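Local coordinates for glycoside Hydrolase Family 43_12 (Metagenome, PDB 7JVH), which probably hydrolyses xylose- or arabinose-containing plant polysaccharides or their oligosaccharides, as a family 43 glycoside hydrolase, at residues A[72-77]-A[98-103]; A[395-400]-A[561-566]; A[426-431]-A[465-470]; A[447-452]-A[457-462]. One frame throughout, in Å; residues are numbered along the deposited sequence.

Contact 1. Residues A[72-77]-A[98-103]; sequences DYYLVN and VQIGNV
Tyr74 and Ile100 make the closer of the two touches here: Ile100 CD1 sits 3.8 Å from Tyr74 CE2, and almost as near to CD2. The methyl arrives at the edge of the phenol ring, in its plane, with the two side chains crossing at about a right angle. Ile100 gets there because CG1 lies between its backbone N and carbonyl carbon (chi1 65°) and CD1 then runs on in an extended line. Both residues keep some exposure, so the closest packing is found on the side nearer solvent. Further along, the fit is slacker but more deeply buried: Val76 CG1 faces Val103 CG2 at 4.3 Å, a bare methyl-to-methyl meeting.

The 98-103 backbone is shaped locally. Gln99 NE2 gives a fairly straight hydrogen bond to Gly101 O at 3.1 Å (165° at the hydrogen), coming from above the carbonyl plane. Gly101 has backbone angles at which a CB would jam against the carbonyl O of Ile100.

Strands 72-76 and 98-102 are the second and fourth strands of a four-stranded antiparallel sheet, one blade of the five-bladed propeller characteristic of family 43. Strand 85-91 runs between them, so the side chains reach across it. His90 and Phe135 pack on the Tyr74 ring, while Pro124 and Ile126 of the neighbouring blade's strand 120-129 back Val76.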
# COMPACT_ATOMS: atom_id res chain seq x y z
N ASP A 72 -20.15 6.64 -9.43
CA ASP A 72 -19.16 5.70 -8.89
C ASP A 72 -17.73 6.22 -8.89
O ASP A 72 -17.24 6.72 -9.92
CB ASP A 72 -19.22 4.40 -9.69
CG ASP A 72 -20.53 3.69 -9.53
OD1 ASP A 72 -20.91 3.42 -8.37
OD2 ASP A 72 -21.17 3.38 -10.55
N TYR A 73 -17.07 6.09 -7.73
CA TYR A 73 -15.67 6.44 -7.55
C TYR A 73 -14.85 5.16 -7.43
O TYR A 73 -15.31 4.18 -6.86
CB TYR A 73 -15.46 7.29 -6.28
CG TYR A 73 -16.15 8.63 -6.29
CD1 TYR A 73 -15.60 9.71 -6.97
CD2 TYR A 73 -17.36 8.83 -5.60
CE1 TYR A 73 -16.23 10.95 -6.97
CE2 TYR A 73 -17.99 10.06 -5.61
CZ TYR A 73 -17.42 11.11 -6.30
OH TYR A 73 -18.06 12.33 -6.33
N TYR A 74 -13.63 5.20 -7.97
CA TYR A 74 -12.67 4.09 -7.86
C TYR A 74 -11.32 4.63 -7.42
O TYR A 74 -10.88 5.67 -7.89
CB TYR A 74 -12.56 3.32 -9.17
CG TYR A 74 -13.88 2.71 -9.63
CD1 TYR A 74 -14.76 3.44 -10.40
CD2 TYR A 74 -14.22 1.41 -9.29
CE1 TYR A 74 -15.97 2.89 -10.82
CE2 TYR A 74 -15.41 0.85 -9.71
CZ TYR A 74 -16.28 1.60 -10.47
OH TYR A 74 -17.47 1.06 -10.88
N LEU A 75 -10.69 3.93 -6.47
CA LEU A 75 -9.47 4.39 -5.83
C LEU A 75 -8.50 3.23 -5.76
O LEU A 75 -8.89 2.13 -5.39
CB LEU A 75 -9.78 4.93 -4.43
CG LEU A 75 -8.63 5.16 -3.45
CD1 LEU A 75 -7.92 6.48 -3.69
CD2 LEU A 75 -9.18 5.06 -2.02
N VAL A 76 -7.24 3.49 -6.12
CA VAL A 76 -6.20 2.47 -6.17
C VAL A 76 -4.89 2.95 -5.57
O VAL A 76 -4.68 4.16 -5.41
CB VAL A 76 -5.99 1.96 -7.60
CG1 VAL A 76 -7.26 1.35 -8.16
CG2 VAL A 76 -5.48 3.06 -8.52
N ASN A 77 -4.02 1.99 -5.23
CA ASN A 77 -2.77 2.20 -4.50
C ASN A 77 -1.62 1.33 -5.04
O ASN A 77 -1.84 0.28 -5.67
CB ASN A 77 -2.99 1.86 -3.02
CG ASN A 77 -4.12 2.67 -2.40
OD1 ASN A 77 -5.27 2.20 -2.27
ND2 ASN A 77 -3.80 3.89 -2.00
N VAL A 98 -15.76 0.07 -0.36
CA VAL A 98 -15.75 -1.39 -0.48
C VAL A 98 -14.58 -1.75 -1.41
O VAL A 98 -14.48 -1.21 -2.52
CB VAL A 98 -17.08 -1.91 -1.08
CG1 VAL A 98 -17.06 -3.43 -1.24
CG2 VAL A 98 -18.25 -1.50 -0.21
N GLN A 99 -13.70 -2.65 -0.95
CA GLN A 99 -12.66 -3.22 -1.80
C GLN A 99 -13.34 -4.21 -2.75
O GLN A 99 -13.92 -5.20 -2.30
CB GLN A 99 -11.55 -3.91 -1.00
CG GLN A 99 -10.44 -4.47 -1.89
CD GLN A 99 -9.11 -4.73 -1.19
OE1 GLN A 99 -9.02 -4.71 0.02
NE2 GLN A 99 -8.06 -4.97 -1.99
N ILE A 100 -13.28 -3.91 -4.06
CA ILE A 100 -13.89 -4.74 -5.09
C ILE A 100 -12.91 -5.75 -5.70
O ILE A 100 -13.31 -6.62 -6.47
CB ILE A 100 -14.54 -3.89 -6.21
CG1 ILE A 100 -13.49 -3.09 -6.99
CG2 ILE A 100 -15.59 -2.97 -5.61
CD1 ILE A 100 -14.07 -2.30 -8.15
N GLY A 101 -11.63 -5.62 -5.32
CA GLY A 101 -10.61 -6.58 -5.68
C GLY A 101 -9.23 -5.96 -5.71
O GLY A 101 -8.94 -5.00 -4.98
N ASN A 102 -8.37 -6.53 -6.55
CA ASN A 102 -7.03 -6.02 -6.80
C ASN A 102 -6.83 -6.07 -8.31
O ASN A 102 -7.07 -7.11 -8.93
CB ASN A 102 -5.99 -6.88 -6.06
CG ASN A 102 -6.17 -6.86 -4.55
OD1 ASN A 102 -5.49 -6.11 -3.85
ND2 ASN A 102 -7.09 -7.68 -4.03
N VAL A 103 -6.42 -4.94 -8.91
CA VAL A 103 -6.41 -4.79 -10.37
C VAL A 103 -5.47 -5.79 -11.04
O VAL A 103 -5.82 -6.39 -12.06
CB VAL A 103 -6.10 -3.34 -10.82
CG1 VAL A 103 -5.96 -3.24 -12.33
CG2 VAL A 103 -7.18 -2.39 -10.31

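Contact 2. Residues A[395-400]-A[561-566]; sequences YRWVAM and VGMGVF
Trp397 turns its CG away from its own carbonyl carbon (chi1 -68°), which sends the indole across to Met563, a selenomethionine whose chain starts between backbone N and carbonyl carbon (chi1 58°) and then bends at both of its later torsions. That double bend delivers the terminal methyl, and not the selenium, to the ring: Met563 CE lies 3.5 Å from both Trp397 CH2 and CZ3, whereas SE is 5.3 Å from CH2. The two side chains cross nearly perpendicular, and the touch is purely apolar, made at the far end of the six-membered ring. Backbone adds a little, with Val561 O 4.5 Å from Trp397 CZ3. Gly562, between Val561 and Met563, has no side chain; a CB there would point toward the indole.

At its other end the indole is fixed by NE1, hydrogen-bonded to Tyr384 OH. Phe33, Phe388 and His436 each meet the ring edge-to-face. All this is buried in the C-terminal concanavalin A-like β-sandwich: strand 560-566 lies between 433-437 and 458-464 in one sheet, and Met563 also packs on Phe30 and Phe33 of strand 28-37, which belongs to the other.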
# COMPACT_ATOMS: atom_id res chain seq x y z
N TYR A 395 -10.32 -9.65 0.27
CA TYR A 395 -9.31 -8.99 -0.58
C TYR A 395 -8.21 -8.22 0.16
O TYR A 395 -7.36 -7.61 -0.49
CB TYR A 395 -9.96 -8.01 -1.55
CG TYR A 395 -10.94 -8.58 -2.54
CD1 TYR A 395 -10.55 -9.58 -3.43
CD2 TYR A 395 -12.25 -8.09 -2.63
CE1 TYR A 395 -11.45 -10.08 -4.37
CE2 TYR A 395 -13.14 -8.59 -3.55
CZ TYR A 395 -12.74 -9.58 -4.41
OH TYR A 395 -13.63 -10.08 -5.32
N ARG A 396 -8.25 -8.21 1.50
CA ARG A 396 -7.21 -7.59 2.33
C ARG A 396 -6.00 -8.48 2.53
O ARG A 396 -4.94 -8.00 2.93
CB ARG A 396 -7.74 -7.25 3.72
CG ARG A 396 -8.37 -5.88 3.83
CD ARG A 396 -9.09 -5.75 5.16
NE ARG A 396 -10.21 -6.69 5.26
CZ ARG A 396 -11.19 -6.59 6.14
NH1 ARG A 396 -11.16 -5.65 7.07
NH2 ARG A 396 -12.16 -7.49 6.14
N TRP A 397 -6.18 -9.78 2.27
CA TRP A 397 -5.14 -10.78 2.46
C TRP A 397 -4.25 -10.87 1.24
O TRP A 397 -4.72 -11.08 0.13
CB TRP A 397 -5.79 -12.12 2.76
CG TRP A 397 -6.46 -12.10 4.08
CD1 TRP A 397 -7.79 -11.95 4.31
CD2 TRP A 397 -5.82 -12.18 5.36
NE1 TRP A 397 -8.03 -11.94 5.66
CE2 TRP A 397 -6.84 -12.08 6.33
CE3 TRP A 397 -4.50 -12.31 5.78
CZ2 TRP A 397 -6.57 -12.13 7.69
CZ3 TRP A 397 -4.23 -12.35 7.15
CH2 TRP A 397 -5.27 -12.27 8.08
N VAL A 398 -2.94 -10.69 1.46
CA VAL A 398 -1.93 -10.73 0.42
C VAL A 398 -0.86 -11.76 0.74
O VAL A 398 -0.68 -12.15 1.91
CB VAL A 398 -1.25 -9.35 0.25
CG1 VAL A 398 -2.26 -8.32 -0.26
CG2 VAL A 398 -0.59 -8.88 1.55
N ALA A 399 -0.16 -12.21 -0.30
CA ALA A 399 1.01 -13.07 -0.19
C ALA A 399 2.20 -12.27 -0.71
O ALA A 399 2.02 -11.30 -1.44
CB ALA A 399 0.82 -14.33 -1.00
N MSE A 400 3.41 -12.66 -0.29
CA MSE A 400 4.64 -12.04 -0.77
C MSE A 400 5.16 -12.81 -1.98
O MSE A 400 5.35 -14.01 -1.90
CB MSE A 400 5.69 -12.02 0.34
CG MSE A 400 5.36 -11.09 1.50
SE MSE A 400 5.28 -9.22 0.93
CE MSE A 400 6.89 -8.94 -0.17
N VAL A 561 1.32 -8.50 9.24
CA VAL A 561 1.12 -9.53 10.22
C VAL A 561 0.31 -10.63 9.55
O VAL A 561 -0.60 -10.35 8.78
CB VAL A 561 0.43 -8.99 11.50
CG1 VAL A 561 -1.00 -8.55 11.23
CG2 VAL A 561 0.47 -10.03 12.62
N GLY A 562 0.68 -11.88 9.81
CA GLY A 562 -0.00 -12.99 9.19
C GLY A 562 0.43 -14.35 9.72
O GLY A 562 1.19 -14.44 10.68
N MSE A 563 -0.08 -15.40 9.06
CA MSE A 563 0.26 -16.76 9.40
C MSE A 563 1.03 -17.38 8.22
O MSE A 563 0.82 -17.01 7.07
CB MSE A 563 -1.00 -17.53 9.81
CG MSE A 563 -2.11 -17.59 8.78
SE MSE A 563 -3.93 -17.17 9.47
CE MSE A 563 -4.44 -15.66 8.34
N GLY A 564 1.94 -18.31 8.53
CA GLY A 564 2.73 -18.96 7.50
C GLY A 564 3.24 -20.32 7.90
O GLY A 564 3.17 -20.70 9.06
N VAL A 565 3.79 -21.04 6.92
CA VAL A 565 4.32 -22.38 7.08
C VAL A 565 5.65 -22.52 6.32
O VAL A 565 5.82 -21.94 5.24
CB VAL A 565 3.31 -23.44 6.60
CG1 VAL A 565 2.07 -23.40 7.48
CG2 VAL A 565 2.93 -23.21 5.16
N PHE A 566 6.58 -23.27 6.91
CA PHE A 566 7.95 -23.37 6.43
C PHE A 566 8.50 -24.79 6.65
O PHE A 566 7.84 -25.61 7.29
CB PHE A 566 8.84 -22.39 7.18
CG PHE A 566 8.38 -20.98 7.10
CD1 PHE A 566 8.60 -20.24 5.95
CD2 PHE A 566 7.73 -20.39 8.17
CE1 PHE A 566 8.17 -18.92 5.86
CE2 PHE A 566 7.28 -19.08 8.10
CZ PHE A 566 7.53 -18.33 6.95

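Contact 3. Residues A[426-431]-A[465-470]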
# COMPACT_ATOMS: atom_id res chain seq x y z
N THR A 426 13.59 -15.86 4.81
CA THR A 426 14.64 -14.87 4.55
C THR A 426 14.98 -14.71 3.06
O THR A 426 15.85 -13.92 2.71
CB THR A 426 15.92 -15.26 5.32
OG1 THR A 426 16.37 -16.55 4.87
CG2 THR A 426 15.64 -15.29 6.80
N GLU A 427 14.28 -15.46 2.20
CA GLU A 427 14.60 -15.57 0.79
C GLU A 427 13.77 -14.63 -0.05
O GLU A 427 12.61 -14.40 0.24
CB GLU A 427 14.38 -16.99 0.31
CG GLU A 427 15.36 -17.99 0.88
CD GLU A 427 15.15 -19.38 0.35
OE1 GLU A 427 15.11 -19.57 -0.88
OE2 GLU A 427 15.03 -20.29 1.19
N VAL A 428 14.39 -14.12 -1.14
CA VAL A 428 13.70 -13.33 -2.14
C VAL A 428 13.04 -14.32 -3.11
O VAL A 428 13.47 -14.54 -4.23
CB VAL A 428 14.67 -12.37 -2.85
CG1 VAL A 428 13.96 -11.55 -3.92
CG2 VAL A 428 15.39 -11.50 -1.82
N GLN A 429 11.95 -14.93 -2.62
CA GLN A 429 11.24 -16.02 -3.28
C GLN A 429 9.81 -15.96 -2.77
O GLN A 429 9.55 -15.31 -1.77
CB GLN A 429 11.86 -17.37 -2.87
CG GLN A 429 13.26 -17.64 -3.39
CD GLN A 429 13.28 -17.85 -4.88
OE1 GLN A 429 12.60 -18.75 -5.37
NE2 GLN A 429 14.07 -17.03 -5.63
N PRO A 430 8.84 -16.62 -3.43
CA PRO A 430 7.49 -16.75 -2.86
C PRO A 430 7.53 -17.62 -1.60
O PRO A 430 8.18 -18.65 -1.62
CB PRO A 430 6.69 -17.43 -3.98
CG PRO A 430 7.70 -18.04 -4.88
CD PRO A 430 8.98 -17.26 -4.75
N ILE A 431 6.87 -17.17 -0.52
CA ILE A 431 6.77 -17.93 0.73
C ILE A 431 5.30 -18.23 1.07
O ILE A 431 4.42 -17.47 0.70
CB ILE A 431 7.46 -17.21 1.92
CG1 ILE A 431 6.91 -15.81 2.14
CG2 ILE A 431 8.95 -17.13 1.67
CD1 ILE A 431 7.50 -15.11 3.34
N GLN A 465 8.45 -7.00 7.81
CA GLN A 465 8.75 -5.78 7.05
C GLN A 465 9.38 -6.18 5.71
O GLN A 465 8.87 -5.85 4.64
CB GLN A 465 9.68 -4.88 7.87
CG GLN A 465 10.26 -3.65 7.17
CD GLN A 465 9.22 -2.83 6.40
OE1 GLN A 465 9.38 -2.67 5.20
NE2 GLN A 465 8.18 -2.32 7.07
N ASN A 466 10.49 -6.92 5.79
CA ASN A 466 11.06 -7.60 4.63
C ASN A 466 11.70 -8.94 5.02
O ASN A 466 11.75 -9.31 6.21
CB ASN A 466 12.03 -6.69 3.83
CG ASN A 466 13.31 -6.38 4.56
OD1 ASN A 466 13.98 -7.27 5.07
ND2 ASN A 466 13.66 -5.11 4.58
N GLU A 467 12.18 -9.67 4.01
CA GLU A 467 12.72 -11.01 4.19
C GLU A 467 13.82 -11.11 5.27
O GLU A 467 14.06 -12.19 5.80
CB GLU A 467 13.26 -11.56 2.86
CG GLU A 467 14.33 -10.68 2.20
CD GLU A 467 13.79 -9.60 1.26
OE1 GLU A 467 12.58 -9.53 1.01
OE2 GLU A 467 14.61 -8.85 0.73
N ALA A 468 14.47 -9.99 5.59
CA ALA A 468 15.54 -9.92 6.58
C ALA A 468 15.20 -8.99 7.75
O ALA A 468 16.07 -8.63 8.55
CB ALA A 468 16.84 -9.47 5.92
N CYS A 469 13.93 -8.60 7.84
CA CYS A 469 13.41 -7.74 8.90
C CYS A 469 12.05 -8.29 9.28
O CYS A 469 11.01 -7.81 8.81
CB CYS A 469 13.32 -6.30 8.41
SG CYS A 469 14.92 -5.43 8.46
N ASN A 470 12.07 -9.34 10.12
CA ASN A 470 10.86 -10.02 10.54
C ASN A 470 10.99 -10.73 11.88
O ASN A 470 12.10 -11.03 12.33
CB ASN A 470 10.41 -11.01 9.46
CG ASN A 470 11.46 -12.06 9.12
OD1 ASN A 470 11.70 -12.99 9.89
ND2 ASN A 470 12.07 -11.93 7.94
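Glu467 and Thr426 meet first backbone to backbone, and each also lays side-chain carbon against the other's carbonyl oxygen. Thr426 sets its CA-H at Glu467 O, a CA-H...O contact of 3.0 Å between CA and O with 163° at the hydrogen, and its CG2 methyl rests beside the same oxygen. In return the Glu467 CB lies 3.5 Å from Thr426 O. From there the glutamate side chain folds: CG is held between backbone N and carbonyl carbon (chi1 57°), and a sharp bend at chi2 (-89°) swings the carboxylate round to Val428, whose CG2 is 3.8 Å from Glu467 OE2. The valine and glutamate side chains cross obliquely, methyl against carboxylate.

The turn carrying Glu467 is held by several bonds of its own. It is a type I turn from Asn466 to Cys469, and Asn466 OD1 accepts from Ala468 N at 2.8 Å, an Asx turn. Asn466 O takes Cys469 N and also Asn470 ND2, the latter at 3.2 Å on a carbonyl lone pair. Next to this, Gln465 and Asn466 face Cys469 in a classic β bulge.

The carboxylate finds its charge partner elsewhere: OE1 makes a salt bridge with Arg401, and OE2 a long, weak ion pair with Arg491. Cutting Glu467 back to an alanine would probably leave Arg401 without its mate and open a gap beside Val428. The loop 426-431 thus supplies mostly carbon and carbonyl surface to a buried acid, whose charge is probably balanced mainly by Arg401, with a weaker share from Arg491.

Contact 4. Residues A[447-452]-A[457-462]; sequences TTLSYN and QKAGLI
Thr447 opens the contact by resting its CG2 methyl on Leu461 CB, 4.2 Å away, while its OG1 bonds to Asn32 O in the neighbouring strand. Two residues on, Leu449 points across as well, and its CD1 presses on Ala459 CB at 3.5 Å. Strands 447-451 and 458-462 run antiparallel (175°) with axes 8.1 Å apart at the closest, yet they are not paired in one sheet: they belong to the two opposed sheets of the C-terminal β-sandwich, and the short link after Asn452 carries the chain from one to the other. Side chains from both layers therefore fill the space between. Tyr451 extends its ring with CG anti to the backbone N (chi1 170°), which lays the ring edge along Ala459 CB, 4.0 Å from CD1. Its hydroxyl donates to Gln457 O at 2.6 Å, in the carbonyl plane, and is also hydrogen-bonded to Thr477 OG1. A phenylalanine in its place would probably leave Gln457 O and Thr477 OG1 without this partner just where the chain enters the second sheet. Asn452 then turns into the link, its OD1 taking a hydrogen bond from Ala455 N.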
# COMPACT_ATOMS: atom_id res chain seq x y z
N THR A 447 -3.78 -15.83 16.16
CA THR A 447 -4.22 -16.85 15.22
C THR A 447 -4.32 -18.18 15.95
O THR A 447 -3.60 -18.43 16.92
CB THR A 447 -3.26 -16.95 14.00
OG1 THR A 447 -3.87 -17.74 12.98
CG2 THR A 447 -1.90 -17.57 14.37
N THR A 448 -5.23 -19.03 15.49
CA THR A 448 -5.51 -20.33 16.07
C THR A 448 -5.32 -21.36 14.97
O THR A 448 -5.85 -21.21 13.87
CB THR A 448 -6.94 -20.40 16.63
OG1 THR A 448 -7.10 -19.38 17.61
CG2 THR A 448 -7.22 -21.73 17.28
N LEU A 449 -4.55 -22.40 15.28
CA LEU A 449 -4.13 -23.37 14.27
C LEU A 449 -4.15 -24.78 14.82
O LEU A 449 -3.89 -25.01 16.00
CB LEU A 449 -2.75 -23.02 13.67
CG LEU A 449 -1.47 -23.27 14.48
CD1 LEU A 449 -0.30 -23.71 13.63
CD2 LEU A 449 -1.10 -22.03 15.27
N SER A 450 -4.50 -25.72 13.93
CA SER A 450 -4.42 -27.14 14.17
C SER A 450 -3.21 -27.63 13.39
O SER A 450 -3.18 -27.59 12.17
CB SER A 450 -5.71 -27.82 13.72
OG SER A 450 -5.49 -29.21 13.54
N TYR A 451 -2.20 -28.08 14.14
CA TYR A 451 -0.87 -28.33 13.63
C TYR A 451 -0.77 -29.78 13.28
O TYR A 451 -0.67 -30.63 14.17
CB TYR A 451 0.17 -27.93 14.70
CG TYR A 451 1.57 -28.35 14.38
CD1 TYR A 451 2.39 -27.54 13.59
CD2 TYR A 451 2.07 -29.57 14.82
CE1 TYR A 451 3.69 -27.93 13.27
CE2 TYR A 451 3.36 -29.96 14.49
CZ TYR A 451 4.17 -29.14 13.72
OH TYR A 451 5.43 -29.55 13.44
N ASN A 452 -0.88 -30.09 11.99
CA ASN A 452 -0.53 -31.41 11.44
C ASN A 452 0.78 -32.05 11.97
O ASN A 452 1.88 -31.69 11.54
CB ASN A 452 -0.45 -31.33 9.92
CG ASN A 452 -0.35 -32.69 9.28
OD1 ASN A 452 0.25 -33.60 9.84
ND2 ASN A 452 -0.97 -32.85 8.11
N GLN A 457 6.14 -30.17 9.94
CA GLN A 457 6.73 -28.91 9.44
C GLN A 457 6.62 -27.77 10.46
O GLN A 457 6.34 -28.01 11.61
CB GLN A 457 6.11 -28.58 8.08
CG GLN A 457 6.35 -29.68 7.06
CD GLN A 457 5.70 -29.45 5.72
OE1 GLN A 457 4.72 -28.73 5.59
NE2 GLN A 457 6.25 -30.10 4.71
N LYS A 458 6.85 -26.53 10.03
CA LYS A 458 6.73 -25.35 10.87
C LYS A 458 5.48 -24.55 10.50
O LYS A 458 5.21 -24.34 9.33
CB LYS A 458 7.96 -24.45 10.72
CG LYS A 458 9.29 -25.18 10.72
CD LYS A 458 10.43 -24.17 10.70
CE LYS A 458 11.79 -24.84 10.79
NZ LYS A 458 12.87 -23.83 10.76
N ALA A 459 4.74 -24.10 11.51
CA ALA A 459 3.51 -23.34 11.32
C ALA A 459 3.37 -22.33 12.44
O ALA A 459 3.54 -22.67 13.62
CB ALA A 459 2.31 -24.27 11.31
N GLY A 460 3.08 -21.07 12.07
CA GLY A 460 3.02 -20.01 13.04
C GLY A 460 2.60 -18.64 12.58
O GLY A 460 1.88 -18.49 11.60
N LEU A 461 3.06 -17.64 13.33
CA LEU A 461 2.60 -16.26 13.25
C LEU A 461 3.79 -15.38 12.94
O LEU A 461 4.84 -15.54 13.55
CB LEU A 461 1.97 -15.87 14.61
CG LEU A 461 1.65 -14.40 14.86
CD1 LEU A 461 0.45 -13.95 14.03
CD2 LEU A 461 1.40 -14.21 16.34
N ILE A 462 3.59 -14.42 12.03
CA ILE A 462 4.67 -13.62 11.46
C ILE A 462 4.36 -12.12 11.49
O ILE A 462 3.26 -11.70 11.12
CB ILE A 462 4.93 -13.99 9.99
CG1 ILE A 462 5.10 -15.50 9.82
CG2 ILE A 462 6.16 -13.25 9.47
CD1 ILE A 462 5.25 -15.95 8.40

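In the fold
Contact 1, partly buried, stands alone in the propeller, while contacts 2, 3 and 4 share the C-terminal sandwich and one of its sheets. Contacts 2 and 4 are buried between the layers and hold adjacent strands, 560-566 and 458-464, joined by probable backbone bonds such as Gly562 O to Ile462 N at 2.8 Å. Contact 3 lies at the strand ends, partly buried, on the turn that follows strand 458-464; there a carboxylate takes part, its arginine partners lying outside the segments, whereas contacts 1 and 2 are apolar across their segments and contact 4 adds one phenol-to-carbonyl bond. One place where the two domains meet is Tyr395, from contact 2, which packs on Gln99 to Asn102 of contact 1.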